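Local coordinates for protein peptide synthetase, module 7 (Actinoplanes teichomyceticus, PDB 4TX3) that probably recruits cytochrome P450 oxygenases to the assembly line of teicoplanin biosynthesis, as a condensation-like domain of a peptide synthetase, at residues P222-R227 and H429-S434; L269-T274 and P318-V323; L60-A65 and G163-G168; M121-E126 and D152-D157. One frame throughout, in Å; residues are numbered along the deposited sequence.

Interaction 1: residues P222-R227 and H429-S434. With SO4 (sulfate ion), chain G.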
# COMPACT_ATOMS: atom_id res chain seq x y z
N PRO B 222 35.49 -10.08 -13.36
CA PRO B 222 36.85 -9.53 -13.21
C PRO B 222 37.33 -9.46 -11.75
O PRO B 222 37.42 -8.36 -11.17
CB PRO B 222 36.73 -8.13 -13.82
CG PRO B 222 35.31 -7.74 -13.52
CD PRO B 222 34.51 -9.02 -13.68
N PHE B 223 37.66 -10.62 -11.18
CA PHE B 223 38.06 -10.70 -9.78
C PHE B 223 39.37 -9.95 -9.51
O PHE B 223 40.21 -9.84 -10.39
CB PHE B 223 38.21 -12.16 -9.33
CG PHE B 223 36.94 -12.97 -9.43
CD1 PHE B 223 35.79 -12.57 -8.77
CD2 PHE B 223 36.91 -14.15 -10.16
CE1 PHE B 223 34.63 -13.34 -8.85
CE2 PHE B 223 35.75 -14.90 -10.25
CZ PHE B 223 34.61 -14.50 -9.59
N ASP B 224 39.53 -9.43 -8.30
CA ASP B 224 40.80 -8.85 -7.88
C ASP B 224 41.56 -9.83 -6.98
O ASP B 224 42.77 -9.70 -6.79
CB ASP B 224 40.59 -7.51 -7.16
CG ASP B 224 40.21 -6.39 -8.11
OD1 ASP B 224 40.94 -6.14 -9.09
OD2 ASP B 224 39.16 -5.76 -7.89
N ARG B 225 40.83 -10.79 -6.42
CA ARG B 225 41.40 -11.83 -5.56
C ARG B 225 40.68 -13.15 -5.77
O ARG B 225 39.51 -13.17 -6.16
CB ARG B 225 41.29 -11.48 -4.08
CG ARG B 225 42.06 -10.31 -3.63
CD ARG B 225 41.36 -9.62 -2.49
NE ARG B 225 41.49 -8.19 -2.72
CZ ARG B 225 40.49 -7.37 -2.99
NH1 ARG B 225 39.24 -7.80 -3.01
NH2 ARG B 225 40.75 -6.09 -3.20
N ALA B 226 41.36 -14.25 -5.47
CA ALA B 226 40.75 -15.56 -5.60
C ALA B 226 39.65 -15.73 -4.55
O ALA B 226 39.70 -15.10 -3.49
CB ALA B 226 41.79 -16.65 -5.47
N ARG B 227 38.66 -16.56 -4.87
CA ARG B 227 37.58 -16.87 -3.95
C ARG B 227 38.13 -17.68 -2.79
O ARG B 227 38.69 -18.74 -3.01
CB ARG B 227 36.46 -17.63 -4.66
CG ARG B 227 35.17 -17.73 -3.88
CD ARG B 227 34.16 -18.64 -4.59
NE ARG B 227 33.86 -18.16 -5.93
CZ ARG B 227 33.00 -17.18 -6.19
NH1 ARG B 227 32.35 -16.58 -5.20
NH2 ARG B 227 32.81 -16.80 -7.45
N HIS B 429 36.91 -1.45 -5.14
CA HIS B 429 35.90 -0.43 -5.45
C HIS B 429 35.99 0.05 -6.89
O HIS B 429 34.96 0.33 -7.50
CB HIS B 429 36.04 0.77 -4.50
CG HIS B 429 34.98 1.81 -4.67
ND1 HIS B 429 35.13 2.90 -5.50
CD2 HIS B 429 33.75 1.93 -4.11
CE1 HIS B 429 34.04 3.65 -5.45
NE2 HIS B 429 33.19 3.08 -4.61
N ASP B 430 37.22 0.16 -7.42
CA ASP B 430 37.41 0.66 -8.79
C ASP B 430 36.95 -0.35 -9.85
O ASP B 430 36.40 0.02 -10.88
CB ASP B 430 38.87 1.07 -9.04
CG ASP B 430 39.88 -0.05 -8.80
OD1 ASP B 430 39.60 -1.24 -9.12
OD2 ASP B 430 41.00 0.26 -8.32
N THR B 431 37.19 -1.64 -9.59
CA THR B 431 36.65 -2.69 -10.43
C THR B 431 35.13 -2.58 -10.52
O THR B 431 34.57 -2.68 -11.61
CB THR B 431 37.04 -4.08 -9.91
OG1 THR B 431 38.46 -4.12 -9.70
CG2 THR B 431 36.65 -5.15 -10.92
N ALA B 432 34.48 -2.34 -9.39
CA ALA B 432 33.02 -2.29 -9.36
C ALA B 432 32.51 -1.02 -9.99
O ALA B 432 31.41 -0.99 -10.57
CB ALA B 432 32.52 -2.42 -7.95
N ALA B 433 33.30 0.05 -9.87
CA ALA B 433 32.94 1.34 -10.43
C ALA B 433 32.96 1.31 -11.97
O ALA B 433 32.10 1.91 -12.62
CB ALA B 433 33.88 2.41 -9.90
N SER B 434 33.93 0.60 -12.53
CA SER B 434 33.99 0.36 -13.97
C SER B 434 32.77 -0.41 -14.47
O SER B 434 32.15 -0.05 -15.47
CB SER B 434 35.26 -0.42 -14.32
OG SER B 434 36.40 0.27 -13.88
S SO4 G . 38.90 -0.63 -2.06
O1 SO4 G . 38.34 -0.17 -0.78
O2 SO4 G . 40.05 -1.52 -1.83
O3 SO4 G . 37.87 -1.37 -2.80
O4 SO4 G . 39.33 0.52 -2.86
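Pro222 and Thr431 bring the backbones to their closest approach, 7.4 Å between CA atoms, where the irregular loop 222-227 passes the first turn of helix 429-448. Both residues direct their CB toward the partner segment. Thr431 is the residue that divides the contact. Its CG2, anti to the backbone N, packs 3.9 Å from Pro222 CG and 3.3 Å from Pro222 O. Its OG1, beside the backbone N (chi1 -52°), points instead to the carboxylate of Asp224. There Thr431 OG1 donates a short hydrogen bond of 2.5 Å to Asp224 OD2, on the syn lone pair. The same oxygen accepts from the backbone N of Asp428, just ahead of the helix, and Arg225 forms a salt bridge with Asp428. With an alanine here instead of Asp224, Thr431 OG1 and the Asp428 amide would probably both lose their acceptor, and the loop would be held less firmly to the helix. A sulfate ion, probably from the crystallisation liquor, accepts a hydrogen bond through O3 from His429 N, modelled rather short at 2.5 Å. Anions gathered about backbone amides in this way are characteristic of a helix N-terminus, here that of the long last modelled helix of the condensation-type fold.

Interaction 2: residues L269-T274 and P318-V323; sequences LAMLLT and PTFLEV
Met271 reaches out from helix 261-278 and lays its sulfur against the rim of the Phe320 ring, a Met-aromatic contact of the edge type that joins this helix to the start of helix 320-334. The evidence is direct: SD of Met271 lies 5.2 Å from the centroid of the Phe320 ring and 89° off the ring normal, hence in the ring plane, and 3.8 Å from Phe320 CD1. The two side chains run at about a right angle. Because the methionine bends at its last torsion (chi3 99°), its methyl turns onto the backbone of the facing segment, with Met271 CE 3.6 Å from Phe320 N and 3.8 Å from Pro318 O. Further back along the same chain, Met271 CG meets CG2 of Val323 at 3.9 Å, a helical turn beyond the aromatic residue. An alanine in place of Met271 would probably open a gap between helix 261-278 and the start of helix 320-334, leaving the Phe320 edge and Val323 CG2 without their neighbour. The site is buried: Ile454 also packs on Met271, and Val446 of helix 429-448 covers Phe320. A capping box fixes the start of the second helix. Thr319 N donates to Glu322 OE1 at 2.7 Å, on the anti side of that oxygen, and Glu322 N returns a bond of 2.9 Å to Thr319 OG1.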
# COMPACT_ATOMS: atom_id res chain seq x y z
N LEU B 269 22.61 -6.05 -19.26
CA LEU B 269 23.61 -6.58 -18.33
C LEU B 269 24.22 -7.90 -18.84
O LEU B 269 25.43 -8.13 -18.71
CB LEU B 269 22.99 -6.80 -16.94
CG LEU B 269 23.89 -7.48 -15.90
CD1 LEU B 269 25.11 -6.64 -15.56
CD2 LEU B 269 23.11 -7.81 -14.64
N ALA B 270 23.38 -8.76 -19.43
CA ALA B 270 23.86 -10.02 -19.97
C ALA B 270 24.83 -9.75 -21.13
O ALA B 270 25.85 -10.43 -21.27
CB ALA B 270 22.68 -10.91 -20.44
N MET B 271 24.53 -8.74 -21.95
CA MET B 271 25.44 -8.38 -23.04
C MET B 271 26.74 -7.84 -22.46
O MET B 271 27.82 -8.08 -23.02
CB MET B 271 24.82 -7.33 -23.96
CG MET B 271 23.72 -7.87 -24.84
SD MET B 271 22.83 -6.52 -25.62
CE MET B 271 23.59 -6.45 -27.25
N LEU B 272 26.64 -7.13 -21.35
CA LEU B 272 27.83 -6.56 -20.73
C LEU B 272 28.73 -7.66 -20.21
O LEU B 272 29.95 -7.60 -20.36
CB LEU B 272 27.46 -5.59 -19.62
CG LEU B 272 28.60 -4.95 -18.83
CD1 LEU B 272 29.55 -4.15 -19.74
CD2 LEU B 272 28.05 -4.08 -17.74
N LEU B 273 28.14 -8.67 -19.59
CA LEU B 273 28.93 -9.74 -18.99
C LEU B 273 29.61 -10.58 -20.09
O LEU B 273 30.75 -10.98 -19.94
CB LEU B 273 28.08 -10.62 -18.08
CG LEU B 273 27.59 -9.93 -16.79
CD1 LEU B 273 26.48 -10.72 -16.14
CD2 LEU B 273 28.73 -9.73 -15.82
N THR B 274 28.90 -10.83 -21.19
CA THR B 274 29.52 -11.52 -22.31
C THR B 274 30.71 -10.70 -22.80
O THR B 274 31.78 -11.24 -23.05
CB THR B 274 28.53 -11.75 -23.47
OG1 THR B 274 27.52 -12.68 -23.07
CG2 THR B 274 29.26 -12.30 -24.68
N PRO B 318 24.16 -11.57 -30.94
CA PRO B 318 22.79 -11.07 -31.02
C PRO B 318 22.67 -9.54 -30.91
O PRO B 318 23.41 -8.89 -30.17
CB PRO B 318 22.10 -11.72 -29.81
CG PRO B 318 23.10 -12.68 -29.23
CD PRO B 318 24.44 -12.22 -29.65
N THR B 319 21.73 -8.96 -31.66
CA THR B 319 21.31 -7.60 -31.39
C THR B 319 20.72 -7.52 -29.99
O THR B 319 20.27 -8.54 -29.44
CB THR B 319 20.25 -7.12 -32.37
OG1 THR B 319 19.03 -7.84 -32.11
CG2 THR B 319 20.69 -7.37 -33.80
N PHE B 320 20.72 -6.32 -29.41
CA PHE B 320 20.07 -6.08 -28.13
C PHE B 320 18.65 -6.62 -28.14
O PHE B 320 18.23 -7.32 -27.22
CB PHE B 320 20.06 -4.59 -27.79
CG PHE B 320 19.17 -4.24 -26.64
CD1 PHE B 320 19.51 -4.61 -25.34
CD2 PHE B 320 17.98 -3.56 -26.85
CE1 PHE B 320 18.67 -4.30 -24.28
CE2 PHE B 320 17.14 -3.24 -25.79
CZ PHE B 320 17.48 -3.60 -24.50
N LEU B 321 17.93 -6.28 -29.20
CA LEU B 321 16.54 -6.70 -29.34
C LEU B 321 16.41 -8.22 -29.38
O LEU B 321 15.46 -8.78 -28.83
CB LEU B 321 15.91 -6.09 -30.59
CG LEU B 321 15.54 -4.61 -30.60
CD1 LEU B 321 15.08 -4.25 -32.00
CD2 LEU B 321 14.45 -4.33 -29.58
N GLU B 322 17.35 -8.88 -30.04
CA GLU B 322 17.37 -10.34 -30.02
C GLU B 322 17.59 -10.88 -28.60
O GLU B 322 16.98 -11.90 -28.22
CB GLU B 322 18.43 -10.89 -30.99
CG GLU B 322 17.95 -10.83 -32.46
CD GLU B 322 19.06 -10.99 -33.51
OE1 GLU B 322 20.23 -10.65 -33.22
OE2 GLU B 322 18.74 -11.44 -34.63
N VAL B 323 18.42 -10.19 -27.81
CA VAL B 323 18.68 -10.64 -26.44
C VAL B 323 17.43 -10.47 -25.57
O VAL B 323 17.09 -11.36 -24.78
CB VAL B 323 19.84 -9.88 -25.81
CG1 VAL B 323 20.02 -10.34 -24.37
CG2 VAL B 323 21.12 -10.10 -26.61

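Interaction 3: residues L60-A65 and G163-G168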
# COMPACT_ATOMS: atom_id res chain seq x y z
N LEU B 60 7.04 -3.70 21.14
CA LEU B 60 7.97 -4.64 20.52
C LEU B 60 7.58 -6.08 20.86
O LEU B 60 7.50 -6.95 20.00
CB LEU B 60 9.39 -4.35 20.99
CG LEU B 60 9.97 -3.06 20.40
CD1 LEU B 60 11.19 -2.56 21.20
CD2 LEU B 60 10.34 -3.30 18.94
N ARG B 61 7.31 -6.31 22.14
CA ARG B 61 6.77 -7.57 22.63
C ARG B 61 5.45 -7.96 21.92
O ARG B 61 5.24 -9.14 21.61
CB ARG B 61 6.56 -7.45 24.14
CG ARG B 61 6.59 -8.73 24.91
CD ARG B 61 6.40 -8.45 26.40
NE ARG B 61 7.55 -7.76 26.99
CZ ARG B 61 7.47 -6.66 27.73
NH1 ARG B 61 6.29 -6.09 27.98
NH2 ARG B 61 8.58 -6.11 28.22
N ASP B 62 4.58 -6.98 21.67
CA ASP B 62 3.29 -7.23 21.01
C ASP B 62 3.44 -7.59 19.54
O ASP B 62 2.62 -8.33 19.00
CB ASP B 62 2.37 -6.02 21.11
CG ASP B 62 1.87 -5.78 22.53
OD1 ASP B 62 1.87 -6.73 23.35
OD2 ASP B 62 1.50 -4.62 22.82
N VAL B 63 4.48 -7.07 18.90
CA VAL B 63 4.70 -7.41 17.51
C VAL B 63 5.05 -8.88 17.41
O VAL B 63 4.60 -9.57 16.49
CB VAL B 63 5.80 -6.55 16.88
CG1 VAL B 63 6.18 -7.08 15.48
CG2 VAL B 63 5.34 -5.10 16.82
N ALA B 64 5.83 -9.38 18.36
CA ALA B 64 6.20 -10.79 18.33
C ALA B 64 5.04 -11.64 18.79
O ALA B 64 4.93 -12.82 18.40
CB ALA B 64 7.44 -11.06 19.19
N ALA B 65 4.16 -11.07 19.62
CA ALA B 65 2.96 -11.80 20.02
C ALA B 65 2.12 -12.07 18.78
O ALA B 65 1.62 -13.17 18.59
CB ALA B 65 2.16 -11.03 21.07
N GLY B 163 0.88 2.86 19.71
CA GLY B 163 -0.30 3.68 19.88
C GLY B 163 -1.13 3.25 21.07
O GLY B 163 -1.39 4.06 21.97
N ALA B 164 -1.52 1.98 21.09
CA ALA B 164 -2.36 1.44 22.16
C ALA B 164 -1.67 1.43 23.52
O ALA B 164 -2.23 1.90 24.51
CB ALA B 164 -2.83 0.03 21.80
N ARG B 165 -0.46 0.86 23.57
CA ARG B 165 0.29 0.74 24.81
C ARG B 165 0.61 2.12 25.41
O ARG B 165 0.57 2.31 26.62
CB ARG B 165 1.59 -0.04 24.59
CG ARG B 165 1.39 -1.51 24.34
CD ARG B 165 0.78 -2.21 25.55
NE ARG B 165 0.77 -3.65 25.36
CZ ARG B 165 0.19 -4.53 26.17
NH1 ARG B 165 -0.46 -4.13 27.26
NH2 ARG B 165 0.25 -5.82 25.88
N ARG B 166 0.90 3.09 24.54
CA ARG B 166 1.14 4.45 24.99
C ARG B 166 -0.12 5.04 25.63
O ARG B 166 -0.04 5.87 26.53
CB ARG B 166 1.62 5.33 23.84
CG ARG B 166 1.94 6.73 24.26
CD ARG B 166 2.37 7.59 23.08
NE ARG B 166 2.68 8.94 23.54
CZ ARG B 166 1.77 9.90 23.69
NH1 ARG B 166 0.50 9.66 23.39
NH2 ARG B 166 2.13 11.10 24.12
N ALA B 167 -1.28 4.60 25.17
CA ALA B 167 -2.55 5.07 25.71
C ALA B 167 -3.16 4.14 26.77
O ALA B 167 -4.35 4.21 27.04
CB ALA B 167 -3.55 5.27 24.58
N GLY B 168 -2.35 3.27 27.35
CA GLY B 168 -2.80 2.48 28.48
C GLY B 168 -3.64 1.23 28.22
O GLY B 168 -4.24 0.70 29.15
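Asp62 and Arg165 face each other as two flat groups lying nearly in one plane, the carboxylate and guanidinium planes being only 23° apart. This is a side-on bidentate salt bridge between helix 53-66 and the last turn of helix 148-166, two helices of the N-terminal half of the condensation-type fold. The guanidinium offers the edge formed by NE and NH2, and each nitrogen takes a different oxygen. Arg165 NE donates to Asp62 OD2 at 2.8 Å, while Arg165 NH2 donates to Asp62 OD1 at 3.1 Å with an almost straight N-H...O angle of 176°. Both oxygens use the syn lone pair, so two bonds resist twisting of either group about the line between them. The side chains cross at a slant. The first torsion of Arg165 sets its CG anti to the carbonyl carbon, 3.5 Å from Asp62 OD2, and the bend at the second (chi2 -64°) then turns the rest of the chain so that NE and NH2 meet the carboxylate. No other residue pair touches across the two segments, whose CA atoms come no closer than 9.3 Å. Ala55 and Ala58 of the first helix pack on Arg165, and Ala161 and Pro171 on Asp62. Arg61 stands nearby, but it is engaged in a salt bridge with Glu57. The second helix ends at Arg166, just beyond Arg165, in a Schellman motif with Gly168, at positive phi, as the C-prime residue: Gly168 N donates to Arg165 O at 3.2 Å.

Interaction 4: residues M121-E126 and D152-D157; sequences MPWRCE and DVFFRD
The layer between the N-terminal mixed sheet and the helices packed on it contains this buried pair, Trp123 from strand 123-129 and Phe154 from helix 148-166. The rings are the whole of the contact, since the nearest CA atoms, those of the same two residues, remain 11.2 Å apart. They form an offset edge-to-face pair in which the edge of the Phe154 ring is directed at the face of the Trp123 six-membered ring. Centroids lie 5.7 Å apart and the planes are inclined at 62°, so the T shape is tilted. The closest atoms are Trp123 CZ3 and Phe154 CZ, at 4.0 Å, and CE2 of Phe154 stands 4.3 Å above the tryptophan plane, displaced toward its rim. Phe154 extends away from its helix with CG anti to the backbone N (chi1 -175°). In condensation domains the loop leading into this helix carries the HHxxxDG motif; the sequence here reads HRIAADD, consistent with a domain that has lost the usual condensation activity. Leu60 and Val63 of helix 53-66 pack on Phe154, and Ala64 packs on Trp123. Val139 of the adjoining strand touches Phe154 too. Trp123 NE1 makes a weak hydrogen bond to Leu70 O, while CD1 of Phe154 lies 4.0 Å above the centre of the Phe155 ring.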
# COMPACT_ATOMS: atom_id res chain seq x y z
N MET B 121 16.10 -15.99 19.88
CA MET B 121 15.08 -15.46 18.98
C MET B 121 15.78 -14.78 17.79
O MET B 121 16.84 -14.16 17.95
CB MET B 121 14.17 -14.48 19.73
CG MET B 121 13.63 -15.00 21.04
SD MET B 121 12.26 -16.13 20.84
CE MET B 121 12.20 -16.92 22.45
N PRO B 122 15.20 -14.86 16.59
CA PRO B 122 15.89 -14.39 15.39
C PRO B 122 15.82 -12.87 15.17
O PRO B 122 15.97 -12.39 14.06
CB PRO B 122 15.17 -15.13 14.28
CG PRO B 122 13.73 -15.18 14.78
CD PRO B 122 13.82 -15.29 16.30
N TRP B 123 15.60 -12.10 16.23
CA TRP B 123 15.64 -10.65 16.11
C TRP B 123 16.12 -10.06 17.40
O TRP B 123 16.31 -10.76 18.38
CB TRP B 123 14.28 -10.08 15.73
CG TRP B 123 13.25 -10.23 16.77
CD1 TRP B 123 12.63 -11.39 17.16
CD2 TRP B 123 12.67 -9.18 17.56
NE1 TRP B 123 11.71 -11.13 18.15
CE2 TRP B 123 11.71 -9.79 18.42
CE3 TRP B 123 12.87 -7.80 17.64
CZ2 TRP B 123 10.96 -9.05 19.34
CZ3 TRP B 123 12.13 -7.07 18.56
CH2 TRP B 123 11.18 -7.70 19.40
N ARG B 124 16.29 -8.75 17.40
CA ARG B 124 17.08 -8.08 18.41
C ARG B 124 16.87 -6.58 18.30
O ARG B 124 16.92 -6.02 17.20
CB ARG B 124 18.54 -8.46 18.23
CG ARG B 124 19.51 -7.74 19.08
CD ARG B 124 20.90 -7.88 18.49
NE ARG B 124 21.32 -9.27 18.39
CZ ARG B 124 22.01 -9.76 17.37
NH1 ARG B 124 22.38 -8.94 16.37
NH2 ARG B 124 22.35 -11.05 17.34
N CYS B 125 16.63 -5.93 19.42
CA CYS B 125 16.41 -4.50 19.39
C CYS B 125 17.26 -3.81 20.45
O CYS B 125 17.62 -4.42 21.46
CB CYS B 125 14.93 -4.17 19.57
SG CYS B 125 14.14 -4.84 21.06
N GLU B 126 17.59 -2.54 20.21
CA GLU B 126 18.22 -1.72 21.24
C GLU B 126 17.77 -0.26 21.12
O GLU B 126 17.44 0.23 20.03
CB GLU B 126 19.76 -1.81 21.16
CG GLU B 126 20.46 -1.68 22.52
CD GLU B 126 21.98 -1.92 22.47
OE1 GLU B 126 22.61 -1.69 21.41
OE2 GLU B 126 22.57 -2.32 23.51
N ASP B 152 8.89 -3.65 6.69
CA ASP B 152 7.81 -2.64 6.69
C ASP B 152 6.65 -3.11 7.54
O ASP B 152 6.08 -2.32 8.30
CB ASP B 152 7.31 -2.32 5.29
CG ASP B 152 8.37 -1.71 4.42
OD1 ASP B 152 8.96 -0.69 4.85
OD2 ASP B 152 8.64 -2.25 3.33
N VAL B 153 6.30 -4.40 7.42
CA VAL B 153 5.21 -4.95 8.20
C VAL B 153 5.54 -4.78 9.68
O VAL B 153 4.69 -4.36 10.47
CB VAL B 153 4.96 -6.45 7.86
CG1 VAL B 153 3.91 -7.07 8.82
CG2 VAL B 153 4.50 -6.58 6.42
N PHE B 154 6.79 -5.07 10.04
CA PHE B 154 7.23 -4.97 11.43
C PHE B 154 6.92 -3.57 11.99
O PHE B 154 6.30 -3.44 13.05
CB PHE B 154 8.72 -5.28 11.55
CG PHE B 154 9.22 -5.31 12.98
CD1 PHE B 154 9.66 -4.14 13.60
CD2 PHE B 154 9.24 -6.49 13.70
CE1 PHE B 154 10.09 -4.16 14.92
CE2 PHE B 154 9.69 -6.52 15.02
CZ PHE B 154 10.11 -5.35 15.63
N PHE B 155 7.32 -2.53 11.27
CA PHE B 155 7.10 -1.18 11.78
C PHE B 155 5.65 -0.72 11.65
O PHE B 155 5.22 0.12 12.43
CB PHE B 155 8.08 -0.20 11.11
CG PHE B 155 9.50 -0.42 11.55
CD1 PHE B 155 9.90 -0.06 12.82
CD2 PHE B 155 10.41 -1.07 10.73
CE1 PHE B 155 11.20 -0.30 13.25
CE2 PHE B 155 11.71 -1.32 11.15
CZ PHE B 155 12.10 -0.95 12.40
N ARG B 156 4.89 -1.28 10.71
CA ARG B 156 3.46 -0.96 10.70
C ARG B 156 2.83 -1.56 11.94
O ARG B 156 1.96 -0.96 12.55
CB ARG B 156 2.76 -1.46 9.42
CG ARG B 156 2.71 -0.40 8.29
CD ARG B 156 2.54 -1.02 6.90
NE ARG B 156 1.73 -2.24 6.97
CZ ARG B 156 1.77 -3.22 6.07
NH1 ARG B 156 2.58 -3.13 5.03
NH2 ARG B 156 0.99 -4.28 6.22
N ASP B 157 3.31 -2.73 12.35
CA ASP B 157 2.70 -3.39 13.51
C ASP B 157 3.24 -2.82 14.83
O ASP B 157 2.52 -2.78 15.82
CB ASP B 157 2.91 -4.90 13.42
CG ASP B 157 1.99 -5.54 12.37
OD1 ASP B 157 1.01 -4.89 11.95
OD2 ASP B 157 2.26 -6.70 11.96

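In the fold
From the N terminus, interaction 3 opens first, at 60-65, and closes at 163-168. Interaction 4 (121-126 with 152-157) is nested inside that loop. The two share helix 148-166 and touch, for instance Leu60 CD1 on Cys125 SG at 3.7 Å, and together they tie helix 53-66, helix 148-166 and the five-stranded sheet. In the other half of the fold, interaction 1 ties the loop before strand 235-242 to helix 429-448 and encloses interaction 2, which ties helix 261-278 to helix 320-334; their nearest atoms are about 6 Å apart. The two pairs follow in series on opposite sides of the chain's centre; the centres of interactions 2 and 3 are about 52 Å apart.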